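Local coordinates for 11R-lipoxygenase (Gersemia fruticosa, PDB 3VF1), which probably inserts molecular oxygen into polyunsaturated fatty acids as a calcium-dependent dioxygenase with a single non-heme iron per subunit, at residues S159-L164 with S406-L411; Y165-D170 with I531-E536; R252-F257 with W370-A375; E288-R293 with I345-Q350. One frame throughout, in Å; residues are numbered along the deposited sequence.

None of the four contacts is wholly core or wholly surface: each is partly buried, from about 19 Å (contact 2) to about 36 Å (contact 4) between its centre and that of the chain. Contacts 1 and 3 take opposite ends of helix 369-410, their centres about 52 Å apart. Contact 2 adjoins contact 1 through the salt bridge of Arg409 with Asp533, and contact 4 packs against contact 3 around Pro346. The chemistry follows the place. Contact 1 clasps a backbone carbonyl near a helix end, contacts 2 and 3 each join a tryptophan N-H to an aspartate, and contact 4, at the sheet, is wholly apolar between side chains.

Contact 1. Residues S159-L164 with S406-L411; sequences SENKKL and SSWRNL
Lys162 reaches from helix 148-164 to the closing turn of helix 369-410, where its NZ donates a hydrogen bond to Arg409 O at 2.7 Å. The ammonium comes in almost head-on, with a C=O...N angle of 165°. The chain runs extended as far as CE, and a bend at the last torsion (chi4 68°) turns the amine onto that oxygen; Lys162 CG and CE also lie against Arg409 O, each at 3.2 Å. A positive group at the C-terminal end of a helix probably suits the partial negative charge gathered there.

The tight part of the contact lies here and beside Asn161, whose CB presses on Trp408 O at 3.0 Å. The amide of Asn161 meets the indole of Trp408 at its edge, ND2 standing 3.9 Å from CE3 with the two planes nearly perpendicular. Lys162 CG also lies over one face of the Arg409 guanidinium, offset toward its rim. That guanidinium is turned to other partners, its NE forming a salt bridge with Asp533 and its NH1 bonding to Tyr165 O. On the far flank of the first helix the packing gives way to solvent: Ser159 and Lys163 point away from the partner and are exposed.

The short helix segments run 139° apart in direction, with axes 7.8 Å from each other at closest approach. Helix 148-164, which follows the last strand of the beta sandwich, is thereby laid against the catalytic helical bundle. There Trp408 stacks with Tyr165 and meets Trp418 of helix 416-425 edge to face, while helix 525-538 backs Ser406.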
# COMPACT_ATOMS: atom_id res chain seq x y z
N SER A 159 26.63 -6.56 -4.96
CA SER A 159 27.64 -5.62 -4.50
C SER A 159 27.46 -4.27 -5.17
O SER A 159 27.60 -3.22 -4.54
CB SER A 159 29.04 -6.17 -4.77
OG SER A 159 30.03 -5.25 -4.34
N GLU A 160 27.15 -4.29 -6.47
CA GLU A 160 26.90 -3.07 -7.22
C GLU A 160 25.65 -2.36 -6.72
O GLU A 160 25.64 -1.14 -6.55
CB GLU A 160 26.76 -3.39 -8.71
CG GLU A 160 28.05 -3.82 -9.39
CD GLU A 160 27.84 -4.22 -10.84
OE1 GLU A 160 26.71 -4.61 -11.19
OE2 GLU A 160 28.81 -4.16 -11.62
N ASN A 161 24.59 -3.13 -6.49
CA ASN A 161 23.32 -2.57 -6.05
C ASN A 161 23.40 -1.88 -4.69
O ASN A 161 22.75 -0.86 -4.47
CB ASN A 161 22.24 -3.66 -6.02
CG ASN A 161 21.75 -4.03 -7.41
OD1 ASN A 161 21.83 -3.23 -8.34
ND2 ASN A 161 21.24 -5.24 -7.55
N LYS A 162 24.19 -2.43 -3.78
CA LYS A 162 24.35 -1.84 -2.45
C LYS A 162 24.83 -0.40 -2.54
O LYS A 162 24.61 0.39 -1.62
CB LYS A 162 25.33 -2.65 -1.60
CG LYS A 162 24.70 -3.82 -0.86
CD LYS A 162 25.60 -4.28 0.28
CE LYS A 162 25.01 -5.46 1.03
NZ LYS A 162 24.97 -6.70 0.20
N LYS A 163 25.48 -0.05 -3.64
CA LYS A 163 26.03 1.29 -3.81
C LYS A 163 24.96 2.28 -4.28
O LYS A 163 25.08 3.48 -4.07
CB LYS A 163 27.18 1.27 -4.81
CG LYS A 163 28.34 0.37 -4.40
CD LYS A 163 29.47 0.41 -5.41
CE LYS A 163 30.64 -0.45 -4.97
NZ LYS A 163 31.76 -0.43 -5.95
N LEU A 164 23.91 1.75 -4.90
CA LEU A 164 22.83 2.58 -5.42
C LEU A 164 21.68 2.71 -4.43
O LEU A 164 20.98 3.73 -4.40
CB LEU A 164 22.30 2.00 -6.73
CG LEU A 164 23.31 1.92 -7.88
CD1 LEU A 164 22.69 1.25 -9.10
CD2 LEU A 164 23.83 3.31 -8.24
N SER A 406 15.80 -3.66 1.04
CA SER A 406 16.60 -4.83 1.41
C SER A 406 16.73 -5.80 0.24
O SER A 406 17.75 -6.47 0.10
CB SER A 406 16.00 -5.54 2.62
OG SER A 406 16.82 -6.63 3.01
N SER A 407 15.70 -5.87 -0.60
CA SER A 407 15.73 -6.73 -1.77
C SER A 407 16.87 -6.32 -2.70
O SER A 407 17.63 -7.17 -3.18
CB SER A 407 14.41 -6.66 -2.54
OG SER A 407 13.36 -7.28 -1.80
N TRP A 408 16.99 -5.03 -2.95
CA TRP A 408 18.02 -4.51 -3.85
C TRP A 408 19.42 -4.69 -3.27
O TRP A 408 20.39 -4.87 -4.01
CB TRP A 408 17.78 -3.03 -4.16
CG TRP A 408 16.69 -2.81 -5.16
CD1 TRP A 408 15.40 -2.46 -4.91
CD2 TRP A 408 16.80 -2.91 -6.59
NE1 TRP A 408 14.70 -2.34 -6.09
CE2 TRP A 408 15.54 -2.62 -7.13
CE3 TRP A 408 17.85 -3.23 -7.45
CZ2 TRP A 408 15.29 -2.63 -8.50
CZ3 TRP A 408 17.61 -3.25 -8.82
CH2 TRP A 408 16.34 -2.95 -9.33
N ARG A 409 19.52 -4.66 -1.94
CA ARG A 409 20.82 -4.69 -1.27
C ARG A 409 21.36 -6.09 -1.01
O ARG A 409 22.57 -6.26 -0.84
CB ARG A 409 20.72 -3.94 0.06
CG ARG A 409 20.57 -2.44 -0.08
CD ARG A 409 20.25 -1.80 1.26
NE ARG A 409 21.22 -2.15 2.29
CZ ARG A 409 22.44 -1.63 2.39
NH1 ARG A 409 22.86 -0.73 1.51
NH2 ARG A 409 23.25 -2.01 3.37
N ASN A 410 20.49 -7.09 -0.97
CA ASN A 410 20.89 -8.43 -0.54
C ASN A 410 20.53 -9.57 -1.48
O ASN A 410 21.08 -10.67 -1.36
CB ASN A 410 20.31 -8.71 0.85
CG ASN A 410 20.70 -7.66 1.87
OD1 ASN A 410 21.79 -7.71 2.44
ND2 ASN A 410 19.82 -6.70 2.10
N LEU A 411 19.62 -9.33 -2.42
CA LEU A 411 19.17 -10.39 -3.31
C LEU A 411 19.54 -10.12 -4.77
O LEU A 411 19.33 -9.01 -5.27
CB LEU A 411 17.65 -10.57 -3.21
CG LEU A 411 17.10 -10.92 -1.83
CD1 LEU A 411 15.58 -11.06 -1.90
CD2 LEU A 411 17.72 -12.20 -1.31

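Contact 2. Residues Y165-D170 with I531-E536; sequences YKWGTD and IRDLHE
Trp167 turns its CG anti to its own carbonyl carbon (chi1 -67°), whereas Asp533 turns its CG anti to its backbone N (chi1 -161°), and these two torsions bring indole and carboxylate together across a backbone separation of 10.1 Å between the CA atoms of Trp167 and Asp533. The indole N-H is the donor. Trp167 NE1 lies 3.1 Å from Asp533 OD1 with an N-H...O angle of 144°, a bent bond; a second, weak one runs from Trp167 NE1 to Asp533 OD2 at 3.4 Å. The N-H thus faces both carboxylate oxygens but leans to OD1, which it approaches on the syn side, tilted out of the carboxylate plane.

The two flat groups stand nearly perpendicular, with Asp533 CG at the edge of the ring and 3.9 Å from Trp167 CZ2. In fold terms, an extended loop that follows helix 148-164 is pinned here to helix 525-538 of the lipoxygenase catalytic region, by a single aromatic residue directed at the helix. Helix 369-410, which supplies the iron ligands His392 and His397 farther back along its length, flanks the indole through Val405 and Arg409, both touched by Trp167.

Several groups share the carboxylate. Asp533 OD1 also accepts from Asn537 ND2, one turn on in its own helix, and OD2, besides its arginine partner, accepts a probable hydrogen bond from Asn410 ND2. With donors on both oxygens, rotation of the carboxylate is probably restricted, and the nearby arginine would be expected to favour its ionised form.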
# COMPACT_ATOMS: atom_id res chain seq x y z
N TYR A 165 21.48 1.68 -3.61
CA TYR A 165 20.35 1.64 -2.69
C TYR A 165 20.82 1.61 -1.23
O TYR A 165 20.97 0.54 -0.64
CB TYR A 165 19.47 0.43 -2.99
CG TYR A 165 18.92 0.44 -4.40
CD1 TYR A 165 17.77 1.15 -4.71
CD2 TYR A 165 19.55 -0.27 -5.42
CE1 TYR A 165 17.26 1.16 -6.00
CE2 TYR A 165 19.04 -0.27 -6.71
CZ TYR A 165 17.90 0.45 -6.99
OH TYR A 165 17.40 0.46 -8.27
N LYS A 166 21.05 2.79 -0.66
CA LYS A 166 21.50 2.91 0.72
C LYS A 166 20.32 3.22 1.63
O LYS A 166 19.25 3.62 1.16
CB LYS A 166 22.53 4.03 0.83
CG LYS A 166 23.65 3.97 -0.19
CD LYS A 166 24.92 3.36 0.39
CE LYS A 166 24.67 1.99 0.99
NZ LYS A 166 25.94 1.26 1.26
N TRP A 167 20.51 3.04 2.93
CA TRP A 167 19.50 3.43 3.91
C TRP A 167 19.57 4.93 4.17
O TRP A 167 20.61 5.45 4.58
CB TRP A 167 19.70 2.66 5.23
CG TRP A 167 19.45 1.19 5.11
CD1 TRP A 167 20.38 0.20 5.14
CD2 TRP A 167 18.18 0.55 4.95
NE1 TRP A 167 19.77 -1.03 5.01
CE2 TRP A 167 18.42 -0.84 4.89
CE3 TRP A 167 16.87 1.01 4.85
CZ2 TRP A 167 17.40 -1.77 4.74
CZ3 TRP A 167 15.85 0.09 4.69
CH2 TRP A 167 16.12 -1.29 4.64
N GLY A 168 18.46 5.62 3.93
CA GLY A 168 18.40 7.06 4.09
C GLY A 168 18.70 7.54 5.50
O GLY A 168 18.47 6.82 6.48
N THR A 169 19.21 8.76 5.60
CA THR A 169 19.51 9.37 6.89
C THR A 169 18.87 10.75 7.02
O THR A 169 19.23 11.53 7.91
CB THR A 169 21.03 9.51 7.11
OG1 THR A 169 21.63 10.11 5.95
CG2 THR A 169 21.66 8.15 7.35
N ASP A 170 17.93 11.05 6.13
CA ASP A 170 17.18 12.30 6.20
C ASP A 170 16.71 12.54 7.64
O ASP A 170 15.85 11.82 8.14
CB ASP A 170 15.97 12.25 5.27
CG ASP A 170 15.19 13.55 5.23
OD1 ASP A 170 15.37 14.38 6.15
OD2 ASP A 170 14.40 13.74 4.28
N ILE A 531 16.92 -10.76 5.49
CA ILE A 531 16.16 -10.62 6.73
C ILE A 531 16.99 -9.96 7.83
O ILE A 531 16.44 -9.29 8.70
CB ILE A 531 15.63 -11.98 7.24
CG1 ILE A 531 14.59 -11.77 8.34
CG2 ILE A 531 16.76 -12.86 7.74
CD1 ILE A 531 13.36 -11.00 7.89
N ARG A 532 18.30 -10.15 7.79
CA ARG A 532 19.18 -9.53 8.78
C ARG A 532 19.27 -8.03 8.56
O ARG A 532 19.38 -7.26 9.52
CB ARG A 532 20.58 -10.15 8.73
CG ARG A 532 21.56 -9.50 9.69
CD ARG A 532 22.85 -10.29 9.85
NE ARG A 532 23.58 -10.44 8.59
CZ ARG A 532 23.60 -11.54 7.84
NH1 ARG A 532 22.92 -12.63 8.20
NH2 ARG A 532 24.29 -11.56 6.71
N ASP A 533 19.22 -7.61 7.31
CA ASP A 533 19.28 -6.19 6.98
C ASP A 533 18.00 -5.49 7.40
O ASP A 533 18.01 -4.32 7.80
CB ASP A 533 19.52 -6.00 5.48
CG ASP A 533 20.05 -4.62 5.14
OD1 ASP A 533 20.45 -3.89 6.06
OD2 ASP A 533 20.08 -4.28 3.94
N LEU A 534 16.88 -6.21 7.32
CA LEU A 534 15.59 -5.68 7.76
C LEU A 534 15.55 -5.53 9.28
O LEU A 534 15.09 -4.51 9.80
CB LEU A 534 14.46 -6.60 7.30
CG LEU A 534 14.21 -6.65 5.80
CD1 LEU A 534 13.19 -7.74 5.46
CD2 LEU A 534 13.74 -5.30 5.28
N HIS A 535 16.03 -6.55 9.98
CA HIS A 535 16.01 -6.56 11.44
C HIS A 535 16.85 -5.43 12.02
O HIS A 535 16.50 -4.86 13.05
CB HIS A 535 16.52 -7.90 11.96
CG HIS A 535 16.69 -7.94 13.45
ND1 HIS A 535 15.68 -8.34 14.30
CD2 HIS A 535 17.74 -7.62 14.24
CE1 HIS A 535 16.11 -8.27 15.55
NE2 HIS A 535 17.36 -7.83 15.54
N GLU A 536 17.95 -5.11 11.35
CA GLU A 536 18.91 -4.15 11.88
C GLU A 536 18.62 -2.72 11.42
O GLU A 536 18.66 -1.79 12.23
CB GLU A 536 20.33 -4.55 11.48
CG GLU A 536 20.78 -5.88 12.07
CD GLU A 536 22.15 -6.30 11.59
OE1 GLU A 536 22.68 -5.67 10.64
OE2 GLU A 536 22.71 -7.27 12.15

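Contact 3. Residues R252-F257 with W370-A375; sequences RDDVWF and WDWIMA
Asp254 OD1 is gripped by two groups of helix 369-410: the indole of Trp372 and, through a salt bridge, the amine of Lys376, one turn farther along. Trp372 NE1 donates to Asp254 OD1 at 3.1 Å with an N-H...O angle of 163°, the acceptor lying close to the ring plane and met on its syn side. A weak second bond links the same NE1 to Asp254 OD2 at 3.4 Å. Carboxylate and ring are turned 84° apart, so the aspartate stands across the pyrrole edge rather than lying over a face. Trp372 reaches it because its CG is anti to the backbone N (chi1 178°), which swings the indole out from its helix.

The acceptor sits in the first turn of helix 254-263, where a negative group probably gains from the helix dipole. Just before it Asp253 is the N-cap, its OD1 accepting from Val255 N at 3.0 Å. The outer margin of the contact is looser: Arg252 NH1 comes only to 4.5 Å from Ile373 CD1, and the arginine is exposed.

Deeper in, Phe257 leans on Leu379 and Arg380 of the long helix, and Pro346 of strand 344-350 is wedged against Asp254, Phe257 and Trp372. The start of helix 254-263, the N-terminal part of helix 369-410 and strand 344-350 thus meet around Pro346.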
# COMPACT_ATOMS: atom_id res chain seq x y z
N ARG A 252 -26.17 10.03 7.65
CA ARG A 252 -26.84 10.39 8.90
C ARG A 252 -27.32 9.16 9.67
O ARG A 252 -27.56 9.23 10.88
CB ARG A 252 -28.03 11.31 8.63
CG ARG A 252 -27.67 12.65 8.00
CD ARG A 252 -28.90 13.32 7.40
NE ARG A 252 -28.61 14.57 6.72
CZ ARG A 252 -28.75 15.79 7.25
NH1 ARG A 252 -29.19 15.95 8.49
NH2 ARG A 252 -28.45 16.86 6.52
N ASP A 253 -27.47 8.04 8.97
CA ASP A 253 -28.04 6.83 9.57
C ASP A 253 -27.05 6.16 10.52
O ASP A 253 -25.91 5.87 10.15
CB ASP A 253 -28.44 5.86 8.46
CG ASP A 253 -29.35 4.75 8.95
OD1 ASP A 253 -29.34 4.45 10.17
OD2 ASP A 253 -30.09 4.17 8.13
N ASP A 254 -27.50 5.90 11.75
CA ASP A 254 -26.66 5.24 12.75
C ASP A 254 -26.16 3.88 12.27
O ASP A 254 -25.06 3.46 12.63
CB ASP A 254 -27.42 5.08 14.07
CG ASP A 254 -27.42 6.34 14.91
OD1 ASP A 254 -26.69 7.29 14.57
OD2 ASP A 254 -28.14 6.37 15.93
N VAL A 255 -26.96 3.19 11.47
CA VAL A 255 -26.57 1.89 10.95
C VAL A 255 -25.43 2.04 9.95
O VAL A 255 -24.46 1.29 9.99
CB VAL A 255 -27.76 1.17 10.29
CG1 VAL A 255 -27.27 -0.05 9.51
CG2 VAL A 255 -28.78 0.76 11.33
N TRP A 256 -25.56 3.02 9.06
CA TRP A 256 -24.50 3.31 8.11
C TRP A 256 -23.25 3.76 8.85
O TRP A 256 -22.14 3.33 8.54
CB TRP A 256 -24.95 4.40 7.13
CG TRP A 256 -23.82 4.95 6.31
CD1 TRP A 256 -22.96 5.95 6.66
CD2 TRP A 256 -23.42 4.52 5.00
NE1 TRP A 256 -22.06 6.18 5.65
CE2 TRP A 256 -22.32 5.31 4.62
CE3 TRP A 256 -23.89 3.55 4.11
CZ2 TRP A 256 -21.68 5.16 3.39
CZ3 TRP A 256 -23.25 3.40 2.89
CH2 TRP A 256 -22.16 4.20 2.54
N PHE A 257 -23.44 4.63 9.84
CA PHE A 257 -22.34 5.16 10.63
C PHE A 257 -21.50 4.04 11.22
O PHE A 257 -20.28 4.01 11.06
CB PHE A 257 -22.88 6.05 11.75
CG PHE A 257 -21.82 6.72 12.57
CD1 PHE A 257 -21.27 7.92 12.16
CD2 PHE A 257 -21.37 6.15 13.75
CE1 PHE A 257 -20.29 8.54 12.91
CE2 PHE A 257 -20.39 6.77 14.50
CZ PHE A 257 -19.85 7.97 14.08
N TRP A 370 -29.43 16.99 17.02
CA TRP A 370 -28.31 17.77 16.50
C TRP A 370 -27.05 17.52 17.33
O TRP A 370 -25.95 17.43 16.78
CB TRP A 370 -28.65 19.26 16.48
CG TRP A 370 -29.49 19.66 15.31
CD1 TRP A 370 -30.74 20.20 15.34
CD2 TRP A 370 -29.14 19.55 13.92
NE1 TRP A 370 -31.19 20.43 14.06
CE2 TRP A 370 -30.22 20.04 13.17
CE3 TRP A 370 -28.01 19.08 13.24
CZ2 TRP A 370 -30.21 20.08 11.78
CZ3 TRP A 370 -28.00 19.12 11.86
CH2 TRP A 370 -29.10 19.61 11.14
N ASP A 371 -27.21 17.41 18.64
CA ASP A 371 -26.08 17.12 19.52
C ASP A 371 -25.47 15.77 19.17
O ASP A 371 -24.25 15.64 19.08
CB ASP A 371 -26.51 17.12 20.99
CG ASP A 371 -26.35 18.47 21.66
OD1 ASP A 371 -26.07 19.46 20.95
OD2 ASP A 371 -26.52 18.56 22.89
N TRP A 372 -26.32 14.77 18.97
CA TRP A 372 -25.86 13.43 18.64
C TRP A 372 -25.09 13.43 17.32
O TRP A 372 -24.07 12.75 17.19
CB TRP A 372 -27.04 12.46 18.55
CG TRP A 372 -26.63 11.07 18.17
CD1 TRP A 372 -27.08 10.35 17.10
CD2 TRP A 372 -25.68 10.24 18.85
NE1 TRP A 372 -26.48 9.12 17.08
CE2 TRP A 372 -25.61 9.03 18.14
CE3 TRP A 372 -24.89 10.40 19.98
CZ2 TRP A 372 -24.78 7.98 18.53
CZ3 TRP A 372 -24.06 9.36 20.37
CH2 TRP A 372 -24.01 8.17 19.64
N ILE A 373 -25.58 14.18 16.34
CA ILE A 373 -24.91 14.30 15.06
C ILE A 373 -23.54 14.95 15.24
O ILE A 373 -22.55 14.51 14.65
CB ILE A 373 -25.74 15.11 14.04
CG1 ILE A 373 -26.89 14.25 13.52
CG2 ILE A 373 -24.88 15.59 12.88
CD1 ILE A 373 -27.88 15.00 12.65
N MET A 374 -23.48 15.99 16.07
CA MET A 374 -22.22 16.66 16.35
C MET A 374 -21.23 15.68 16.97
O MET A 374 -20.07 15.59 16.55
CB MET A 374 -22.44 17.84 17.30
CG MET A 374 -21.16 18.52 17.77
SD MET A 374 -20.27 19.38 16.46
CE MET A 374 -21.22 20.90 16.34
N ALA A 375 -21.69 14.93 17.96
CA ALA A 375 -20.83 13.97 18.66
C ALA A 375 -20.24 12.96 17.68
O ALA A 375 -19.06 12.62 17.76
CB ALA A 375 -21.61 13.26 19.75

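Contact 4. Residues E288-R293 with I345-Q350; sequences EKLLDR and IPIAIQ
Leu290, in a short helical-type turn after helix 284-287, lies across from Ile347 of strand 344-350 with their CA atoms 6.9 Å apart, and the backbone of Ile347 departs from a regular strand (phi/psi -126°/-11°). The side chains that meet are all aliphatic. Leu290 CD1 is the principal probe: it rests 3.8 Å from Ile347 CB and 3.7 Å from Ile347 O, with Ile347 CG2 at 4.1 Å from the same methyl. The two side chains pass each other in opposite directions, so that the leucine methyl lodges against the root of the isoleucine rather than its tip.

The tip serves another neighbour. Ile347 CG1 lies between the backbone N and the carbonyl carbon (chi1 60°), which sends CD1 out toward Leu291, where it meets CD2 at 4.1 Å, the two side chains crossing at about a right angle. Ile345, two residues earlier and pointing to the same side, adds a marginal touch of its CD1 on Leu290 O at 4.4 Å.

Two polar groups have partners outside the segments: Ile347 O accepts from Thr363 OG1, and Asp292 OD2 bonds to Tyr337 OH of the adjacent strand 333-338. Pro346 is turned to the other side of the strand, toward the helices, so the strand has the loop on one side and helices on the other. Ile347 and Ala348 together face Leu335 of strand 333-338, a classic beta bulge in an antiparallel sheet, and the leucines of the loop pack where the strand bulges.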
# COMPACT_ATOMS: atom_id res chain seq x y z
N GLU A 288 -29.88 1.99 27.78
CA GLU A 288 -30.67 0.77 27.94
C GLU A 288 -31.74 0.59 26.86
O GLU A 288 -31.92 -0.51 26.34
CB GLU A 288 -31.33 0.74 29.32
CG GLU A 288 -32.04 -0.58 29.61
CD GLU A 288 -32.79 -0.57 30.93
OE1 GLU A 288 -33.39 0.47 31.26
OE2 GLU A 288 -32.77 -1.61 31.63
N LYS A 289 -32.44 1.67 26.51
CA LYS A 289 -33.53 1.57 25.53
C LYS A 289 -33.00 1.44 24.11
O LYS A 289 -33.76 1.19 23.18
CB LYS A 289 -34.48 2.77 25.65
CG LYS A 289 -35.52 2.61 26.75
CD LYS A 289 -36.37 3.87 26.93
CE LYS A 289 -37.36 4.06 25.78
NZ LYS A 289 -38.52 3.12 25.85
N LEU A 290 -31.69 1.61 23.94
CA LEU A 290 -31.05 1.40 22.65
C LEU A 290 -30.75 -0.09 22.44
O LEU A 290 -30.62 -0.56 21.31
CB LEU A 290 -29.76 2.21 22.55
CG LEU A 290 -29.90 3.72 22.71
CD1 LEU A 290 -28.54 4.38 22.75
CD2 LEU A 290 -30.75 4.29 21.58
N LEU A 291 -30.63 -0.82 23.55
CA LEU A 291 -30.31 -2.24 23.49
C LEU A 291 -31.57 -3.05 23.23
O LEU A 291 -32.65 -2.50 23.05
CB LEU A 291 -29.68 -2.69 24.81
CG LEU A 291 -28.61 -1.78 25.40
CD1 LEU A 291 -28.03 -2.39 26.67
CD2 LEU A 291 -27.51 -1.51 24.39
N ASP A 292 -31.42 -4.37 23.19
CA ASP A 292 -32.56 -5.26 23.06
C ASP A 292 -33.39 -5.24 24.33
O ASP A 292 -32.87 -5.01 25.42
CB ASP A 292 -32.09 -6.69 22.78
CG ASP A 292 -31.56 -6.88 21.37
OD1 ASP A 292 -32.38 -7.11 20.46
OD2 ASP A 292 -30.33 -6.80 21.18
N ARG A 293 -34.69 -5.47 24.18
CA ARG A 293 -35.57 -5.62 25.33
C ARG A 293 -35.07 -6.78 26.19
O ARG A 293 -34.82 -7.87 25.67
CB ARG A 293 -37.00 -5.89 24.89
CG ARG A 293 -37.74 -4.67 24.37
CD ARG A 293 -39.15 -5.02 23.93
NE ARG A 293 -39.96 -3.83 23.69
CZ ARG A 293 -40.02 -3.18 22.53
NH1 ARG A 293 -39.30 -3.58 21.49
NH2 ARG A 293 -40.79 -2.10 22.41
N ILE A 345 -24.41 -0.44 15.81
CA ILE A 345 -24.79 0.96 15.91
C ILE A 345 -24.05 1.63 17.05
O ILE A 345 -23.77 1.00 18.07
CB ILE A 345 -26.30 1.11 16.16
CG1 ILE A 345 -26.73 0.24 17.35
CG2 ILE A 345 -27.09 0.75 14.91
CD1 ILE A 345 -28.14 0.49 17.82
N PRO A 346 -23.75 2.93 16.90
CA PRO A 346 -23.17 3.71 17.99
C PRO A 346 -24.21 3.97 19.07
O PRO A 346 -25.35 4.29 18.74
CB PRO A 346 -22.78 5.02 17.30
CG PRO A 346 -23.75 5.15 16.19
CD PRO A 346 -24.00 3.76 15.70
N ILE A 347 -23.85 3.81 20.33
CA ILE A 347 -24.79 4.03 21.42
C ILE A 347 -24.28 5.02 22.47
O ILE A 347 -25.04 5.45 23.33
CB ILE A 347 -25.16 2.70 22.12
CG1 ILE A 347 -23.91 2.04 22.71
CG2 ILE A 347 -25.84 1.76 21.14
CD1 ILE A 347 -24.21 0.83 23.57
N ALA A 348 -23.00 5.38 22.39
CA ALA A 348 -22.43 6.31 23.35
C ALA A 348 -21.09 6.85 22.86
O ALA A 348 -20.34 6.15 22.18
CB ALA A 348 -22.25 5.64 24.70
N ILE A 349 -20.80 8.11 23.19
CA ILE A 349 -19.56 8.75 22.78
C ILE A 349 -19.05 9.71 23.84
O ILE A 349 -19.82 10.47 24.44
CB ILE A 349 -19.74 9.54 21.46
CG1 ILE A 349 -20.06 8.59 20.31
CG2 ILE A 349 -18.49 10.34 21.15
CD1 ILE A 349 -20.42 9.30 19.02
N GLN A 350 -17.74 9.68 24.08
CA GLN A 350 -17.09 10.63 24.97
C GLN A 350 -15.93 11.26 24.22
O GLN A 350 -15.04 10.56 23.74
CB GLN A 350 -16.59 9.91 26.23
CG GLN A 350 -16.01 10.82 27.29
CD GLN A 350 -15.57 10.07 28.53
OE1 GLN A 350 -16.41 9.64 29.33
NE2 GLN A 350 -14.27 9.88 28.69